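Local coordinates for muconate lactonizing enzyme (Corynebacterium glutamicum, PDB 3I4K), which belongs to the enolase superfamily, joining a small alpha/beta capping domain to a modified alpha/beta barrel that carries a magnesium ion, at residues L224-T229 and M249-V254; G301-E306 and G327-G332; R14-P19 and D367-Y372; I48-G53 and M114-A119. One frame throughout, in Å; residues are numbered along the deposited sequence.

Interaction 1: residues L224-T229 and M249-V254. With MG (magnesium ion), chain J.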
# COMPACT_ATOMS: atom_id res chain seq x y z
N LEU A 224 7.64 -26.39 4.03
CA LEU A 224 7.88 -25.17 3.28
C LEU A 224 9.30 -25.07 2.78
O LEU A 224 10.25 -25.20 3.56
CB LEU A 224 7.55 -23.96 4.16
CG LEU A 224 7.64 -22.57 3.51
CD1 LEU A 224 6.42 -22.33 2.65
CD2 LEU A 224 7.71 -21.49 4.58
N PHE A 225 9.45 -24.84 1.49
CA PHE A 225 10.77 -24.69 0.90
C PHE A 225 11.03 -23.22 0.56
O PHE A 225 10.53 -22.71 -0.44
CB PHE A 225 10.91 -25.53 -0.37
CG PHE A 225 10.61 -26.99 -0.18
CD1 PHE A 225 11.02 -27.67 0.96
CD2 PHE A 225 9.94 -27.70 -1.18
CE1 PHE A 225 10.78 -29.05 1.10
CE2 PHE A 225 9.69 -29.06 -1.05
CZ PHE A 225 10.11 -29.74 0.09
N GLU A 226 11.80 -22.55 1.41
CA GLU A 226 12.14 -21.15 1.17
C GLU A 226 13.33 -21.05 0.21
O GLU A 226 14.33 -21.76 0.38
CB GLU A 226 12.48 -20.44 2.49
CG GLU A 226 13.00 -19.00 2.31
CD GLU A 226 13.17 -18.26 3.63
OE1 GLU A 226 12.91 -18.86 4.69
OE2 GLU A 226 13.56 -17.07 3.60
N GLN A 227 13.20 -20.17 -0.78
CA GLN A 227 14.21 -19.91 -1.81
C GLN A 227 15.31 -20.97 -1.94
O GLN A 227 16.48 -20.71 -1.68
CB GLN A 227 14.87 -18.55 -1.55
CG GLN A 227 15.52 -17.93 -2.78
CD GLN A 227 14.50 -17.35 -3.77
OE1 GLN A 227 13.58 -16.62 -3.37
NE2 GLN A 227 14.67 -17.66 -5.05
N PRO A 228 14.94 -22.19 -2.36
CA PRO A 228 15.94 -23.25 -2.51
C PRO A 228 16.88 -23.01 -3.68
O PRO A 228 18.02 -23.51 -3.69
CB PRO A 228 15.10 -24.49 -2.72
CG PRO A 228 13.93 -23.95 -3.51
CD PRO A 228 13.60 -22.68 -2.75
N THR A 229 16.40 -22.25 -4.66
CA THR A 229 17.14 -21.99 -5.89
C THR A 229 17.32 -20.50 -6.24
O THR A 229 16.74 -19.62 -5.61
CB THR A 229 16.41 -22.71 -7.01
OG1 THR A 229 15.02 -22.38 -6.95
CG2 THR A 229 16.56 -24.22 -6.85
N MSE A 249 8.44 -20.50 -0.48
CA MSE A 249 8.41 -19.12 -0.00
C MSE A 249 9.52 -18.37 -0.74
O MSE A 249 10.68 -18.82 -0.75
CB MSE A 249 8.63 -19.04 1.52
CG MSE A 249 8.83 -17.60 2.03
SE MSE A 249 8.32 -17.32 3.89
CE MSE A 249 9.93 -18.06 4.74
N ALA A 250 9.17 -17.26 -1.37
CA ALA A 250 10.15 -16.47 -2.11
C ALA A 250 10.80 -15.47 -1.18
O ALA A 250 10.11 -14.80 -0.40
CB ALA A 250 9.47 -15.75 -3.28
N ASP A 251 12.12 -15.37 -1.25
CA ASP A 251 12.87 -14.44 -0.43
C ASP A 251 13.76 -13.59 -1.33
O ASP A 251 13.40 -12.47 -1.67
CB ASP A 251 13.71 -15.19 0.61
CG ASP A 251 14.33 -14.27 1.65
OD1 ASP A 251 14.22 -13.03 1.51
OD2 ASP A 251 14.94 -14.79 2.61
N GLU A 252 14.91 -14.12 -1.77
CA GLU A 252 15.76 -13.32 -2.64
C GLU A 252 15.08 -12.98 -3.96
O GLU A 252 15.47 -12.03 -4.62
CB GLU A 252 17.13 -13.98 -2.90
CG GLU A 252 17.28 -15.43 -2.49
CD GLU A 252 17.48 -15.63 -1.00
OE1 GLU A 252 18.64 -15.68 -0.52
OE2 GLU A 252 16.47 -15.76 -0.30
N SER A 253 14.07 -13.76 -4.36
CA SER A 253 13.36 -13.47 -5.60
C SER A 253 12.48 -12.22 -5.47
O SER A 253 12.10 -11.63 -6.48
CB SER A 253 12.46 -14.64 -6.01
OG SER A 253 13.20 -15.75 -6.47
N VAL A 254 12.14 -11.83 -4.24
CA VAL A 254 11.26 -10.67 -4.07
C VAL A 254 11.78 -9.57 -3.14
O VAL A 254 11.73 -9.71 -1.93
CB VAL A 254 9.85 -11.08 -3.54
CG1 VAL A 254 8.97 -9.83 -3.34
CG2 VAL A 254 9.17 -12.04 -4.53
MG MG J . 15.63 -16.47 3.50
O HOH W 1 16.12 -17.21 1.60
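Both chi1 angles lie near trans, 174° in Glu226 and -170° in Asp251, and this swings the two carboxylates off neighbouring strand ends onto the same magnesium ion. Glu226, stretched out beyond CG, brings OE2 to within 2.2 Å of the metal, while the shorter Asp251 places OD2 at 2.0 Å from it. The bound oxygens, Glu226 OE2 and Asp251 OD2, come within 2.8 Å of each other, a closeness that their shared magnesium ion makes tolerable. Asp200 supplies the third carboxylate, and a water that donates to Glu252 OE2 also binds the metal. Lysines help fix the rotation of the carboxylates: Lys169 pairs with Glu226 OE1, Lys278 with Asp251 OD1, and Lys275 hydrogen-bonds to Asp251 OD2.

The two strands run parallel and are stitched by Met249 N to Phe225 O and by a nearly straight bond of 2.9 Å from Gln227 N to Met249 O. Gln227 suits its place because an amide both accepts and donates. Its chain, bent at chi2 (75°), sets OE1 to receive Asp251 N in the carbonyl plane at 2.9 Å, while Ser253 N reaches OE1 from above that plane. NE2 donates to Thr229 O and, at 2.8 Å, to Ser253 OG, itself hydrogen-bonded to Ala231 O, so the amide cannot easily flip. Selenomethionine Met249 lies alongside Glu226, and Leu224 CD2 rests 4.0 Å from Met249 CB. Joined through helix 234-244, the strands form a beta-alpha-beta crossover whose C-terminal ends present metal-binding carboxylates, the hallmark of an enolase-superfamily barrel.

Interaction 2: residues G301-E306 and G327-G332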
# COMPACT_ATOMS: atom_id res chain seq x y z
N GLY A 301 6.27 -12.49 8.18
CA GLY A 301 7.05 -11.40 8.75
C GLY A 301 8.49 -11.88 8.83
O GLY A 301 8.95 -12.28 9.90
N ALA A 302 9.20 -11.82 7.70
CA ALA A 302 10.58 -12.28 7.61
C ALA A 302 11.62 -11.32 8.18
O ALA A 302 11.39 -10.11 8.31
CB ALA A 302 10.93 -12.63 6.15
N THR A 303 12.79 -11.87 8.48
CA THR A 303 13.88 -11.09 9.06
C THR A 303 15.18 -11.19 8.30
O THR A 303 15.48 -12.22 7.69
CB THR A 303 14.15 -11.53 10.52
OG1 THR A 303 15.12 -10.66 11.11
CG2 THR A 303 14.66 -12.96 10.57
N SER A 304 15.93 -10.09 8.32
CA SER A 304 17.23 -10.03 7.68
C SER A 304 18.21 -10.10 8.86
O SER A 304 19.36 -9.66 8.76
CB SER A 304 17.40 -8.71 6.94
OG SER A 304 16.59 -8.67 5.79
N LEU A 305 17.72 -10.66 9.97
CA LEU A 305 18.47 -10.76 11.22
C LEU A 305 18.75 -9.35 11.72
O LEU A 305 19.89 -8.99 12.01
CB LEU A 305 19.78 -11.52 11.02
CG LEU A 305 19.78 -13.03 11.27
CD1 LEU A 305 18.37 -13.59 11.46
CD2 LEU A 305 20.48 -13.71 10.10
N GLU A 306 17.68 -8.56 11.81
CA GLU A 306 17.78 -7.19 12.29
C GLU A 306 18.09 -7.17 13.78
O GLU A 306 17.80 -8.14 14.50
CB GLU A 306 16.46 -6.42 12.10
CG GLU A 306 16.02 -6.20 10.65
CD GLU A 306 15.31 -7.40 10.06
OE1 GLU A 306 15.09 -8.39 10.79
OE2 GLU A 306 14.96 -7.35 8.86
N GLY A 327 2.44 -15.58 10.18
CA GLY A 327 3.35 -15.42 11.29
C GLY A 327 4.61 -14.67 10.88
O GLY A 327 4.63 -14.02 9.83
N THR A 328 5.66 -14.79 11.69
CA THR A 328 6.92 -14.11 11.43
C THR A 328 8.10 -14.97 11.91
O THR A 328 7.92 -16.08 12.39
CB THR A 328 7.02 -12.78 12.22
OG1 THR A 328 7.36 -13.09 13.59
CG2 THR A 328 5.69 -12.03 12.21
N GLU A 329 9.30 -14.42 11.77
CA GLU A 329 10.54 -15.05 12.23
C GLU A 329 11.37 -13.90 12.77
O GLU A 329 12.59 -13.85 12.60
CB GLU A 329 11.28 -15.73 11.07
CG GLU A 329 11.45 -14.86 9.83
CD GLU A 329 12.49 -15.40 8.86
OE1 GLU A 329 12.73 -16.62 8.83
OE2 GLU A 329 13.05 -14.58 8.10
N LEU A 330 10.70 -12.96 13.43
CA LEU A 330 11.36 -11.78 13.99
C LEU A 330 11.97 -12.09 15.35
O LEU A 330 11.49 -11.62 16.38
CB LEU A 330 10.35 -10.63 14.09
CG LEU A 330 9.85 -10.11 12.73
CD1 LEU A 330 8.78 -9.06 12.95
CD2 LEU A 330 11.02 -9.52 11.95
N PHE A 331 13.04 -12.88 15.32
CA PHE A 331 13.75 -13.33 16.51
C PHE A 331 15.15 -12.72 16.60
O PHE A 331 15.90 -13.02 17.53
CB PHE A 331 13.87 -14.85 16.47
CG PHE A 331 14.67 -15.36 15.30
CD1 PHE A 331 16.06 -15.34 15.32
CD2 PHE A 331 14.02 -15.86 14.17
CE1 PHE A 331 16.80 -15.79 14.22
CE2 PHE A 331 14.76 -16.32 13.07
CZ PHE A 331 16.14 -16.28 13.10
N GLY A 332 15.49 -11.89 15.63
CA GLY A 332 16.80 -11.26 15.60
C GLY A 332 17.40 -10.96 16.97
O GLY A 332 18.46 -11.50 17.31
O HOH W 2 14.42 -9.96 13.85
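Glu329 OE2 accepts the backbone N of Thr303 at 2.7 Å, an almost straight bond that uses the anti lone pair of the carboxylate. The contact lies where the barrel domain closes: strand 298-301 runs parallel to the short, weakly bonded strand 327-328, which in turn bonds to strand 137-144, as in the modified barrel of the muconate lactonizing enzyme family. The Glu329 chain leaves the backbone with CG between N and the carbonyl carbon (chi1 49°) and then runs out extended, crossing Thr303 at a slant. A carboxylate serves well here, since its second oxygen, OE1, forms a salt bridge with Lys169 while OE2 holds the loop.

Behind this bond the backbones meet directly. Gly301 N donates to Gly327 O at 2.8 Å, in the carbonyl plane and on a lone pair, and Glu329 N returns to Gly301 O at 2.9 Å. Glycine fits position 301 because its CA lies 3.8 Å from the CA of Thr328, leaving scant room for a side chain beside the Thr328 methyl.

Further along, apolar branches fill in. Leu330 brings CD2 near Ala302 O and to 4.0 Å from Thr303 CB. The ring of Phe331, which also meets Trp142, is approached obliquely by Thr303 CG2 and by Leu305, whose CD1 lies 3.9 Å from Phe331 CZ. Past the ring, Gly332 N donates to a water at 2.8 Å.

Interaction 3: residues R14-P19 and D367-Y372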
# COMPACT_ATOMS: atom_id res chain seq x y z
N ARG A 14 26.06 4.79 11.93
CA ARG A 14 27.08 4.11 12.70
C ARG A 14 27.09 2.61 12.40
O ARG A 14 26.04 1.97 12.41
CB ARG A 14 26.85 4.30 14.20
CG ARG A 14 26.93 5.73 14.70
CD ARG A 14 26.64 5.80 16.20
NE ARG A 14 26.86 7.14 16.73
CZ ARG A 14 26.12 8.20 16.42
NH1 ARG A 14 25.10 8.09 15.57
NH2 ARG A 14 26.40 9.39 16.94
N ILE A 15 28.27 2.07 12.15
CA ILE A 15 28.39 0.64 11.89
C ILE A 15 28.56 -0.05 13.24
O ILE A 15 29.48 0.27 13.99
CB ILE A 15 29.61 0.32 11.01
CG1 ILE A 15 29.44 0.96 9.63
CG2 ILE A 15 29.79 -1.19 10.90
CD1 ILE A 15 30.58 0.67 8.67
N LEU A 16 27.68 -0.99 13.54
CA LEU A 16 27.75 -1.71 14.80
C LEU A 16 28.01 -3.19 14.58
O LEU A 16 27.34 -3.84 13.77
CB LEU A 16 26.45 -1.55 15.59
CG LEU A 16 25.93 -0.13 15.81
CD1 LEU A 16 24.78 -0.20 16.79
CD2 LEU A 16 27.03 0.78 16.33
N ASP A 17 28.99 -3.72 15.31
CA ASP A 17 29.33 -5.13 15.22
C ASP A 17 28.99 -5.76 16.56
O ASP A 17 29.70 -5.58 17.55
CB ASP A 17 30.82 -5.32 14.90
CG ASP A 17 31.21 -4.71 13.56
OD1 ASP A 17 30.56 -5.03 12.55
OD2 ASP A 17 32.18 -3.92 13.53
N VAL A 18 27.88 -6.49 16.59
CA VAL A 18 27.44 -7.15 17.81
C VAL A 18 27.61 -8.66 17.67
O VAL A 18 27.18 -9.25 16.68
CB VAL A 18 25.96 -6.82 18.11
CG1 VAL A 18 25.10 -7.17 16.91
CG2 VAL A 18 25.49 -7.58 19.34
N PRO A 19 28.25 -9.30 18.65
CA PRO A 19 28.48 -10.74 18.62
C PRO A 19 27.21 -11.55 18.85
O PRO A 19 26.32 -11.14 19.59
CB PRO A 19 29.49 -10.95 19.75
CG PRO A 19 30.21 -9.64 19.80
CD PRO A 19 29.08 -8.67 19.69
N ASP A 367 25.18 4.21 25.21
CA ASP A 367 26.41 3.68 25.77
C ASP A 367 26.78 2.40 25.03
O ASP A 367 27.91 2.24 24.56
CB ASP A 367 26.26 3.39 27.26
CG ASP A 367 26.20 4.66 28.09
OD1 ASP A 367 27.11 5.50 27.95
OD2 ASP A 367 25.24 4.82 28.89
N LYS A 368 25.81 1.49 24.92
CA LYS A 368 26.05 0.23 24.23
C LYS A 368 26.21 0.46 22.73
O LYS A 368 26.89 -0.31 22.05
CB LYS A 368 24.92 -0.75 24.52
CG LYS A 368 24.96 -1.27 25.95
CD LYS A 368 23.96 -2.38 26.18
CE LYS A 368 24.12 -2.97 27.57
NZ LYS A 368 23.14 -4.07 27.82
N VAL A 369 25.59 1.51 22.21
CA VAL A 369 25.71 1.83 20.80
C VAL A 369 27.15 2.26 20.56
O VAL A 369 27.79 1.83 19.60
CB VAL A 369 24.78 3.00 20.40
CG1 VAL A 369 25.18 3.54 19.03
CG2 VAL A 369 23.34 2.52 20.37
N ASN A 370 27.66 3.10 21.45
CA ASN A 370 29.03 3.59 21.37
C ASN A 370 30.00 2.43 21.57
O ASN A 370 31.03 2.35 20.90
CB ASN A 370 29.26 4.65 22.44
CG ASN A 370 28.63 5.98 22.10
OD1 ASN A 370 28.32 6.78 22.98
ND2 ASN A 370 28.44 6.23 20.80
N PHE A 371 29.65 1.52 22.48
CA PHE A 371 30.48 0.37 22.79
C PHE A 371 30.68 -0.55 21.60
O PHE A 371 31.79 -1.05 21.37
CB PHE A 371 29.86 -0.44 23.93
CG PHE A 371 30.67 -1.64 24.34
CD1 PHE A 371 31.96 -1.48 24.85
CD2 PHE A 371 30.16 -2.92 24.22
CE1 PHE A 371 32.73 -2.59 25.23
CE2 PHE A 371 30.91 -4.04 24.60
CZ PHE A 371 32.20 -3.87 25.10
N TYR A 372 29.61 -0.77 20.85
CA TYR A 372 29.67 -1.66 19.69
C TYR A 372 29.99 -0.99 18.37
O TYR A 372 30.02 -1.65 17.33
CB TYR A 372 28.35 -2.43 19.59
CG TYR A 372 28.22 -3.49 20.65
CD1 TYR A 372 29.04 -4.61 20.64
CD2 TYR A 372 27.30 -3.35 21.69
CE1 TYR A 372 28.96 -5.57 21.64
CE2 TYR A 372 27.20 -4.31 22.70
CZ TYR A 372 28.04 -5.42 22.67
OH TYR A 372 27.97 -6.37 23.66
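Tyr372 makes the tight part of this contact, joining helix 366-372 to the backbone of strand 8-25. Its carbonyl O accepts Asp17 N at 3.1 Å, a fairly straight bond with the donor tilted 17° from the carbonyl plane, and Leu16 CA-H leans on the same oxygen. With chi1 at -73°, the phenol swings along the strand: CD1 comes to 3.3 Å from Asp17 O, and CE1 meets Pro19 CD at 3.7 Å, the ring slanted against both. A tyrosine suits the spot, because its flat ring packs along the chain while OH reaches Asp338. Leu16 lays CD2 against the helix backbone, 3.5 Å from Val369 O.

Toward Arg14 the fit slackens. The aliphatic run of Arg14 crosses Val369 at about a right angle, CD to CG1 3.9 Å, but the guanidinium only skirts exposed Asn370, with Arg14 NE 4.5 Å from Asn370 ND2, and finds its charge partner in Glu12. Helix and strand axes are 87° apart, so the touching patch is short. A C-terminal helix lying across an outermost strand of the N-terminal sheet is characteristic of the enolase-superfamily capping domain, to which both chain ends contribute.

Interaction 4: residues I48-G53 and M114-A119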
# COMPACT_ATOMS: atom_id res chain seq x y z
N ILE A 48 15.22 12.27 17.88
CA ILE A 48 16.12 11.45 17.07
C ILE A 48 15.47 10.11 16.69
O ILE A 48 15.08 9.33 17.56
CB ILE A 48 17.44 11.15 17.83
CG1 ILE A 48 18.08 12.46 18.29
CG2 ILE A 48 18.41 10.39 16.94
CD1 ILE A 48 19.38 12.26 19.06
N GLY A 49 15.34 9.86 15.38
CA GLY A 49 14.75 8.62 14.90
C GLY A 49 15.81 7.64 14.44
O GLY A 49 16.81 8.05 13.85
N TYR A 50 15.61 6.35 14.70
CA TYR A 50 16.59 5.34 14.32
C TYR A 50 16.11 4.29 13.33
O TYR A 50 14.96 3.86 13.37
CB TYR A 50 17.10 4.64 15.58
CG TYR A 50 17.85 5.55 16.51
CD1 TYR A 50 19.14 5.98 16.21
CD2 TYR A 50 17.26 6.01 17.69
CE1 TYR A 50 19.83 6.85 17.05
CE2 TYR A 50 17.94 6.89 18.54
CZ TYR A 50 19.22 7.30 18.21
OH TYR A 50 19.90 8.16 19.05
N GLY A 51 17.02 3.88 12.45
CA GLY A 51 16.73 2.88 11.44
C GLY A 51 17.97 2.02 11.22
O GLY A 51 19.08 2.49 11.46
N GLU A 52 17.78 0.79 10.76
CA GLU A 52 18.90 -0.12 10.52
C GLU A 52 19.23 -0.48 9.07
O GLU A 52 18.35 -0.83 8.29
CB GLU A 52 18.68 -1.43 11.29
CG GLU A 52 18.93 -1.35 12.80
CD GLU A 52 18.82 -2.70 13.48
OE1 GLU A 52 18.92 -3.73 12.78
OE2 GLU A 52 18.65 -2.74 14.71
N GLY A 53 20.51 -0.38 8.73
CA GLY A 53 20.97 -0.77 7.41
C GLY A 53 21.59 -2.12 7.71
O GLY A 53 22.74 -2.20 8.16
N MSE A 114 13.22 7.94 9.49
CA MSE A 114 12.26 9.02 9.31
C MSE A 114 10.92 8.73 9.97
O MSE A 114 10.29 9.62 10.54
CB MSE A 114 12.07 9.31 7.82
CG MSE A 114 13.26 10.02 7.21
SE MSE A 114 12.83 10.89 5.56
CE MSE A 114 11.30 11.92 6.15
N HIS A 115 10.49 7.48 9.89
CA HIS A 115 9.23 7.08 10.50
C HIS A 115 9.34 7.22 12.01
O HIS A 115 8.43 7.73 12.67
CB HIS A 115 8.89 5.63 10.14
CG HIS A 115 8.17 5.49 8.83
ND1 HIS A 115 6.80 5.56 8.73
CD2 HIS A 115 8.63 5.29 7.57
CE1 HIS A 115 6.44 5.41 7.47
NE2 HIS A 115 7.53 5.25 6.74
N ASP A 116 10.45 6.76 12.57
CA ASP A 116 10.68 6.84 14.01
C ASP A 116 10.64 8.31 14.46
O ASP A 116 9.86 8.68 15.33
CB ASP A 116 12.02 6.18 14.36
CG ASP A 116 12.18 5.90 15.85
OD1 ASP A 116 11.18 5.57 16.53
OD2 ASP A 116 13.33 5.97 16.34
N ALA A 117 11.48 9.14 13.85
CA ALA A 117 11.56 10.55 14.19
C ALA A 117 10.20 11.25 14.12
O ALA A 117 9.89 12.10 14.96
CB ALA A 117 12.54 11.25 13.25
N TRP A 118 9.39 10.88 13.14
CA TRP A 118 8.06 11.47 12.96
C TRP A 118 7.04 10.95 13.98
O TRP A 118 6.30 11.73 14.58
CB TRP A 118 7.58 11.19 11.53
CG TRP A 118 6.48 12.10 11.04
CD1 TRP A 118 6.08 13.28 11.60
CD2 TRP A 118 5.70 11.93 9.86
NE1 TRP A 118 5.09 13.86 10.83
CE2 TRP A 118 4.84 13.05 9.75
CE3 TRP A 118 5.64 10.94 8.87
CZ2 TRP A 118 3.93 13.20 8.70
CZ3 TRP A 118 4.74 11.09 7.82
CH2 TRP A 118 3.90 12.21 7.75
N ALA A 119 7.01 9.64 14.19
CA ALA A 119 6.07 9.05 15.14
C ALA A 119 6.34 9.53 16.57
O ALA A 119 5.41 9.72 17.35
CB ALA A 119 6.15 7.53 15.07
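Asp116 points its side chain at the strand, while the CB of Tyr50 leaves the strand away from the helix, and the carboxylate comes in beside CB and CD2 of the tyrosine. The carboxylate and ring planes stand 45° apart and the side chains slant past each other: Asp116 OD2 comes to 4.1 Å from Tyr50 CB, meeting the ring obliquely. The main bond is to the backbone. OD2 accepts Tyr50 N at 2.8 Å through its anti lone pair, in a bond not far from straight. The trans chi1 of Asp116 (-165°) carries the group off the helix and across to the strand.

This joins strand 48-53, an outermost strand of the three-stranded antiparallel sheet, to helix 104-121, the sheet-and-helix build of the N-terminal capping domain in the enolase superfamily. The segments run roughly antiparallel, at 152°, with axes 5.6 Å apart at their closest, a spacing that small residues permit. Gly49 has no side chain to hold the helix off, and its CA lies 3.5 Å from Ala117 N. Ala117 in turn offers just a methyl, CB packing 3.8 Å from Gly49 CA.

Aspartate is apt at 116 because it has two oxygens to offer: OD2 takes Tyr50 N, and OD1 forms a salt bridge with Arg120 and accepts Leu360 N. These partners probably keep the carboxylate charged and limit its rotation. The side chain of Tyr50 also packs on Ile309 and Val364. One residue beyond Ala117, Trp118 packs on Asp128 of the second subunit.

In the fold
Interactions 1 and 2 both belong to the barrel, their centres 15 Å apart and their nearest atoms about 5 Å. Lys169 bridges them, pairing with Glu226 of the first and Glu329 of the second; Glu329 itself lies about 6 Å from the magnesium ion. An acetic acid molecule, probably from the crystallisation liquor, lies near both Asp251 and Glu329. Interactions 3 and 4 use two outermost strands of the capping-domain sheet, 18 Å apart between centres. Interaction 4 reaches the barrel where Glu52 OE1 meets Glu306 CA of interaction 2 at 3.7 Å. Interaction 3, joining the chain's ends, encloses the other three in sequence and lies farthest from the metal contact, with centres 31 Å apart.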